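Local coordinates for 6-phosphogluconate dehydrogenase, NAD-binding (Mycolicibacterium smegmatis MC2 155, PDB 6SMT), which reduces imines to amines with S-enantioselectivity, binding NADPH as its cofactor, at residues A62-S67 against T85-A90; G188-A193 against E206-A211. One frame throughout, in Å; residues are numbered along the deposited sequence.

Interaction 1 (A62-S67 against T85-A90); sequences AAIAAS and TAAGDA
Ile64 spreads its two branches over two alanines of 85-90. Ile64 CD1 reaches Ala87 CB at 3.8 Å. The other branch packs against both the methyl and the carbonyl of Ala90, with Ile64 CG2 4.0 Å from Ala90 CB and 3.7 Å from Ala90 O. With CG2 anti to the backbone N and CG1 beside that N (chi1 -70°), the side chain forks; chi2 near 172° then stretches the longer branch out to Ala87. Ala65 adds the outer edge of the contact: Ala65 CB stands 4.5 Å from Ala90 CB, and here the two backbones come nearest, CA to CA 5.3 Å. Contact across the pair is purely van der Waals.

What brings Ala87 and Ala90 to the same side is the chain reversal between them. Past Ala87 the chain leaves the helix at Gly88, whose positive phi (52°) sits at the second position of a type II' beta turn from Ala87 to Ala90, closed by a hydrogen bond from Ala90 N to Ala87 O at 3.1 Å. On the other segment, a hydrogen bond between Ser67 OG and Thr14 OG1 ties the chain beyond the helix to strand 12-16. Within the Rossmann-type NADPH-binding domain, helix 60-65 thus packs through Ile64 and Ala65 against the last turn of helix 77-87 and the turn that follows it, with Ile64 also touching Leu16 of strand 12-16 and Ala63 resting on Trp39 of strand 35-39.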
ATOM      1  N   ALA B  62     -33.520   7.939 -24.303  1.00 19.91           N
ATOM      2  CA  ALA B  62     -33.716   6.785 -25.193  1.00 21.89           C
ATOM      3  C   ALA B  62     -32.892   5.574 -24.731  1.00 21.51           C
ATOM      4  O   ALA B  62     -33.416   4.455 -24.761  1.00 21.61           O
ATOM      5  CB  ALA B  62     -33.361   7.138 -26.615  1.00 23.31           C
ATOM      6  N   ALA B  63     -31.715   5.847 -24.206  1.00 20.93           N
ATOM      7  CA  ALA B  63     -30.858   4.745 -23.684  1.00 20.42           C
ATOM      8  C   ALA B  63     -31.552   4.063 -22.504  1.00 18.44           C
ATOM      9  O   ALA B  63     -31.612   2.839 -22.486  1.00 18.87           O
ATOM     10  CB  ALA B  63     -29.518   5.319 -23.347  1.00 19.98           C
ATOM     11  N   ILE B  64     -31.982   4.827 -21.522  1.00 17.82           N
ATOM     12  CA  ILE B  64     -32.607   4.269 -20.307  1.00 18.12           C
ATOM     13  C   ILE B  64     -33.935   3.589 -20.672  1.00 20.29           C
ATOM     14  O   ILE B  64     -34.233   2.482 -20.243  1.00 19.86           O
ATOM     15  CB  ILE B  64     -32.708   5.348 -19.222  1.00 18.75           C
ATOM     16  CG1 ILE B  64     -31.296   5.643 -18.728  1.00 20.02           C
ATOM     17  CG2 ILE B  64     -33.632   4.885 -18.123  1.00 20.05           C
ATOM     18  CD1 ILE B  64     -31.227   6.779 -17.814  1.00 20.55           C
ATOM     19  N   ALA B  65     -34.699   4.212 -21.592  1.00 20.84           N
ATOM     20  CA  ALA B  65     -35.993   3.594 -21.959  1.00 22.65           C
ATOM     21  C   ALA B  65     -35.844   2.280 -22.677  1.00 22.69           C
ATOM     22  O   ALA B  65     -36.837   1.505 -22.714  1.00 25.12           O
ATOM     23  CB  ALA B  65     -36.773   4.580 -22.827  1.00 24.18           C
ATOM     24  N   ALA B  66     -34.667   1.940 -23.213  1.00 21.17           N
ATOM     25  CA  ALA B  66     -34.437   0.702 -23.961  1.00 22.00           C
ATOM     26  C   ALA B  66     -34.377  -0.528 -23.058  1.00 20.75           C
ATOM     27  O   ALA B  66     -34.504  -1.656 -23.554  1.00 21.10           O
ATOM     28  CB  ALA B  66     -33.212   0.830 -24.762  1.00 22.65           C
ATOM     29  N   SER B  67     -34.110  -0.362 -21.753  1.00 18.89           N
ATOM     30  CA  SER B  67     -33.752  -1.472 -20.882  1.00 18.14           C
ATOM     31  C   SER B  67     -34.434  -1.478 -19.514  1.00 17.51           C
ATOM     32  O   SER B  67     -34.824  -0.438 -19.009  1.00 19.40           O
ATOM     33  CB  SER B  67     -32.230  -1.493 -20.664  1.00 18.11           C
ATOM     34  OG  SER B  67     -31.492  -1.432 -21.895  1.00 18.71           O
ATOM     35  N   THR B  85     -30.793  13.962 -15.178  1.00 20.67           N
ATOM     36  CA  THR B  85     -31.635  15.169 -15.464  1.00 23.65           C
ATOM     37  C   THR B  85     -32.007  15.104 -16.961  1.00 25.66           C
ATOM     38  O   THR B  85     -33.252  15.331 -17.267  1.00 26.42           O
ATOM     39  CB  THR B  85     -30.957  16.472 -15.082  1.00 26.78           C
ATOM     40  OG1 THR B  85     -30.710  16.337 -13.676  1.00 28.33           O
ATOM     41  CG2 THR B  85     -31.831  17.660 -15.437  1.00 28.06           C
ATOM     42  N   ALA B  86     -31.055  14.917 -17.866  1.00 23.40           N
ATOM     43  CA  ALA B  86     -31.306  14.819 -19.325  1.00 22.83           C
ATOM     44  C   ALA B  86     -32.280  13.686 -19.611  1.00 23.07           C
ATOM     45  O   ALA B  86     -33.085  13.812 -20.633  1.00 22.96           O
ATOM     46  CB  ALA B  86     -30.052  14.683 -20.123  1.00 24.73           C
ATOM     47  N   ALA B  87     -32.287  12.580 -18.851  1.00 21.31           N
ATOM     48  CA  ALA B  87     -33.153  11.415 -19.102  1.00 21.85           C
ATOM     49  C   ALA B  87     -34.617  11.667 -18.729  1.00 22.75           C
ATOM     50  O   ALA B  87     -35.458  10.882 -19.137  1.00 23.81           O
ATOM     51  CB  ALA B  87     -32.658  10.207 -18.377  1.00 23.53           C
ATOM     52  N   GLY B  88     -34.882  12.703 -17.948  1.00 23.85           N
ATOM     53  CA  GLY B  88     -36.232  13.094 -17.522  1.00 25.17           C
ATOM     54  C   GLY B  88     -36.992  11.926 -16.910  1.00 24.71           C
ATOM     55  O   GLY B  88     -36.506  11.319 -15.921  1.00 25.46           O
ATOM     56  N   ASP B  89     -38.145  11.534 -17.469  1.00 24.14           N
ATOM     57  CA  ASP B  89     -39.005  10.491 -16.846  0.59 23.83           C
ATOM     58  C   ASP B  89     -38.655   9.089 -17.346  1.00 22.33           C
ATOM     59  O   ASP B  89     -39.320   8.126 -16.928  1.00 23.21           O
ATOM     60  CB  ASP B  89     -40.489  10.786 -17.128  0.59 26.32           C
ATOM     61  CG  ASP B  89     -40.907  12.087 -16.476  0.59 29.12           C
ATOM     62  OD1 ASP B  89     -40.604  12.252 -15.268  0.59 30.35           O
ATOM     63  OD2 ASP B  89     -41.575  12.926 -17.198  0.59 31.32           O
ATOM     64  N   ALA B  90     -37.600   8.938 -18.165  1.00 21.48           N
ATOM     65  CA  ALA B  90     -37.213   7.615 -18.730  1.00 21.71           C
ATOM     66  C   ALA B  90     -36.963   6.592 -17.640  1.00 20.59           C
ATOM     67  O   ALA B  90     -37.265   5.409 -17.848  1.00 21.01           O
ATOM     68  CB  ALA B  90     -36.037   7.689 -19.664  1.00 21.65           C
TER

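Interaction 2 (G188-A193 against E206-A211); sequences GGFGHA and ELMPHA
A Met-aromatic contact joins helices 171-199 and 204-231, two successive long helices of the C-terminal domain, through Phe190 and Met208. The sulfur comes in at the rim of the ring and in its plane: Met208 SD lies 3.5 Å from Phe190 CZ and 3.7 Å from Phe190 CE1. It is 4.7 Å from the ring centroid, in a direction 84° off the normal, and the two side chains cross at about a right angle. Bends at chi2 (-47°) and chi3 (-61°) curl the methionine so that its methyl hangs off to one side of the ring plane, Met208 CE 4.0 Å from Phe190 CZ. The ring extends across to the neighbouring helix with CG anti to its backbone N, and Ala211 CB meets its edge too, 4.3 Å from Phe190 CE1.

These helices belong to the all-helical part of the fold, and here the dimer partner closes round them. Phe222 of the second subunit stacks on the Phe190 ring, while Ala226 of that subunit packs on Met208. On the flanks, His192 ND1 hydrogen-bonds Asp181 of the second subunit, and Glu206 OE1 forms a salt bridge with Arg171 of the same neighbouring chain.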
ATOM      1  N   GLY B 188       0.475   6.222  -4.422  1.00 11.79           N
ATOM      2  CA  GLY B 188       1.360   7.397  -4.178  1.00 13.10           C
ATOM      3  C   GLY B 188       2.688   6.945  -3.626  1.00 13.33           C
ATOM      4  O   GLY B 188       3.764   7.407  -4.107  1.00 13.98           O
ATOM      5  N   GLY B 189       2.681   6.036  -2.656  1.00 11.58           N
ATOM      6  CA  GLY B 189       3.916   5.464  -2.098  1.00 11.28           C
ATOM      7  C   GLY B 189       4.716   4.756  -3.151  1.00 12.05           C
ATOM      8  O   GLY B 189       5.962   4.884  -3.202  1.00 12.22           O
ATOM      9  N   PHE B 190       4.057   3.968  -3.966  1.00 11.58           N
ATOM     10  CA  PHE B 190       4.747   3.179  -4.993  1.00 12.22           C
ATOM     11  C   PHE B 190       5.422   4.055  -6.037  1.00 13.10           C
ATOM     12  O   PHE B 190       6.600   3.882  -6.395  1.00 13.61           O
ATOM     13  CB  PHE B 190       3.784   2.211  -5.682  1.00 12.35           C
ATOM     14  CG  PHE B 190       4.455   1.405  -6.761  1.00 12.65           C
ATOM     15  CD1 PHE B 190       5.366   0.428  -6.381  1.00 13.46           C
ATOM     16  CD2 PHE B 190       4.225   1.664  -8.095  1.00 13.38           C
ATOM     17  CE1 PHE B 190       6.000  -0.340  -7.368  1.00 13.87           C
ATOM     18  CE2 PHE B 190       4.813   0.870  -9.049  1.00 15.23           C
ATOM     19  CZ  PHE B 190       5.718  -0.067  -8.699  1.00 14.65           C
ATOM     20  N   GLY B 191       4.682   5.040  -6.549  1.00 13.28           N
ATOM     21  CA  GLY B 191       5.283   5.940  -7.560  1.00 13.19           C
ATOM     22  C   GLY B 191       6.440   6.721  -6.959  1.00 13.63           C
ATOM     23  O   GLY B 191       7.489   6.900  -7.641  1.00 14.58           O
ATOM     24  N   HIS B 192       6.375   7.134  -5.708  1.00 12.73           N
ATOM     25  CA  HIS B 192       7.453   7.826  -4.994  1.00 14.07           C
ATOM     26  C   HIS B 192       8.659   6.895  -4.879  1.00 14.82           C
ATOM     27  O   HIS B 192       9.811   7.299  -5.162  1.00 15.58           O
ATOM     28  CB  HIS B 192       6.914   8.309  -3.661  1.00 15.39           C
ATOM     29  CG  HIS B 192       7.878   9.126  -2.923  1.00 15.53           C
ATOM     30  ND1 HIS B 192       8.804   8.567  -2.090  1.00 15.52           N
ATOM     31  CD2 HIS B 192       8.047  10.458  -2.905  1.00 16.68           C
ATOM     32  CE1 HIS B 192       9.529   9.581  -1.540  1.00 16.71           C
ATOM     33  NE2 HIS B 192       9.089  10.706  -2.063  1.00 16.09           N
ATOM     34  N   ALA B 193       8.403   5.677  -4.460  1.00 13.42           N
ATOM     35  CA  ALA B 193       9.476   4.680  -4.299  1.00 12.83           C
ATOM     36  C   ALA B 193      10.207   4.485  -5.605  1.00 13.38           C
ATOM     37  O   ALA B 193      11.469   4.342  -5.582  1.00 13.93           O
ATOM     38  CB  ALA B 193       8.896   3.406  -3.805  1.00 13.07           C
ATOM     39  N   GLU B 206      14.266  -3.762 -11.682  1.00 17.15           N
ATOM     40  CA  GLU B 206      15.138  -4.386 -10.658  1.00 16.94           C
ATOM     41  C   GLU B 206      14.437  -4.302  -9.289  1.00 16.35           C
ATOM     42  O   GLU B 206      14.564  -5.272  -8.468  1.00 15.84           O
ATOM     43  CB  GLU B 206      16.506  -3.743 -10.611  1.00 16.75           C
ATOM     44  CG  GLU B 206      17.441  -4.481  -9.700  1.00 16.30           C
ATOM     45  CD  GLU B 206      18.853  -3.923  -9.697  1.00 18.24           C
ATOM     46  OE1 GLU B 206      19.089  -2.772 -10.115  1.00 21.40           O
ATOM     47  OE2 GLU B 206      19.681  -4.620  -9.081  1.00 19.95           O
ATOM     48  N   LEU B 207      13.686  -3.256  -9.033  1.00 14.99           N
ATOM     49  CA  LEU B 207      12.962  -3.169  -7.742  1.00 14.25           C
ATOM     50  C   LEU B 207      11.779  -4.108  -7.659  1.00 14.77           C
ATOM     51  O   LEU B 207      11.462  -4.586  -6.588  1.00 14.32           O
ATOM     52  CB  LEU B 207      12.469  -1.733  -7.557  1.00 15.08           C
ATOM     53  CG  LEU B 207      11.982  -1.408  -6.150  1.00 15.19           C
ATOM     54  CD1 LEU B 207      13.166  -1.343  -5.164  1.00 16.25           C
ATOM     55  CD2 LEU B 207      11.221  -0.123  -6.128  1.00 16.39           C
ATOM     56  N   MET B 208      11.136  -4.393  -8.808  1.00 15.99           N
ATOM     57  CA  MET B 208       9.799  -4.984  -8.737  1.00 15.78           C
ATOM     58  C   MET B 208       9.728  -6.314  -8.014  1.00 14.59           C
ATOM     59  O   MET B 208       8.767  -6.546  -7.286  1.00 14.60           O
ATOM     60  CB  MET B 208       9.198  -5.127 -10.150  1.00 16.61           C
ATOM     61  CG  MET B 208       8.645  -3.877 -10.651  1.00 18.55           C
ATOM     62  SD  MET B 208       7.565  -2.979  -9.455  1.00 22.58           S
ATOM     63  CE  MET B 208       6.320  -4.044  -9.169  1.00 16.27           C
ATOM     64  N   PRO B 209      10.654  -7.302  -8.152  1.00 14.35           N
ATOM     65  CA  PRO B 209      10.511  -8.533  -7.375  1.00 15.14           C
ATOM     66  C   PRO B 209      10.410  -8.262  -5.886  1.00 13.64           C
ATOM     67  O   PRO B 209       9.663  -8.904  -5.148  1.00 16.13           O
ATOM     68  CB  PRO B 209      11.730  -9.316  -7.813  1.00 16.80           C
ATOM     69  CG  PRO B 209      12.123  -8.788  -9.169  1.00 19.45           C
ATOM     70  CD  PRO B 209      11.779  -7.317  -9.109  1.00 16.69           C
ATOM     71  N   HIS B 210      11.201  -7.282  -5.466  1.00 13.82           N
ATOM     72  CA  HIS B 210      11.200  -6.911  -4.047  1.00 13.18           C
ATOM     73  C   HIS B 210       9.958  -6.123  -3.650  1.00 12.32           C
ATOM     74  O   HIS B 210       9.447  -6.368  -2.528  1.00 13.32           O
ATOM     75  CB  HIS B 210      12.490  -6.149  -3.706  1.00 13.20           C
ATOM     76  CG  HIS B 210      13.699  -6.921  -4.049  1.00 14.85           C
ATOM     77  ND1 HIS B 210      14.096  -7.986  -3.275  1.00 15.41           N
ATOM     78  CD2 HIS B 210      14.501  -6.804  -5.121  1.00 15.48           C
ATOM     79  CE1 HIS B 210      15.166  -8.516  -3.920  1.00 16.64           C
ATOM     80  NE2 HIS B 210      15.478  -7.809  -5.015  1.00 16.93           N
ATOM     81  N   ALA B 211       9.452  -5.273  -4.544  1.00 12.25           N
ATOM     82  CA  ALA B 211       8.185  -4.571  -4.260  1.00 12.31           C
ATOM     83  C   ALA B 211       7.041  -5.573  -4.132  1.00 13.38           C
ATOM     84  O   ALA B 211       6.166  -5.432  -3.316  1.00 13.06           O
ATOM     85  CB  ALA B 211       7.955  -3.538  -5.324  1.00 13.88           C
TER

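Interaction 1 belongs to the N-terminal, NADPH-binding domain and interaction 2 to the helical C-terminal domain; they lie on opposite sides of the chain's centre, about 45 Å apart between centres and about 34 Å between nearest atoms. Interaction 1 joins a helix to a helix end and its turn, interaction 2 two long helices, and neither touches a bound ligand. At 62-67 against 85-90, the side chain of Ala87 is about 11 Å from a bound NADPH and that of Ile64 about 11 Å from the side chain of the NADPH-binding residue Val74. In interaction 2, the side chain of Phe190 is about 10 Å from a bound (2S)-2-ethylhexan-1-ol. The second subunit reaches interaction 2, whereas no other chain touches interaction 1.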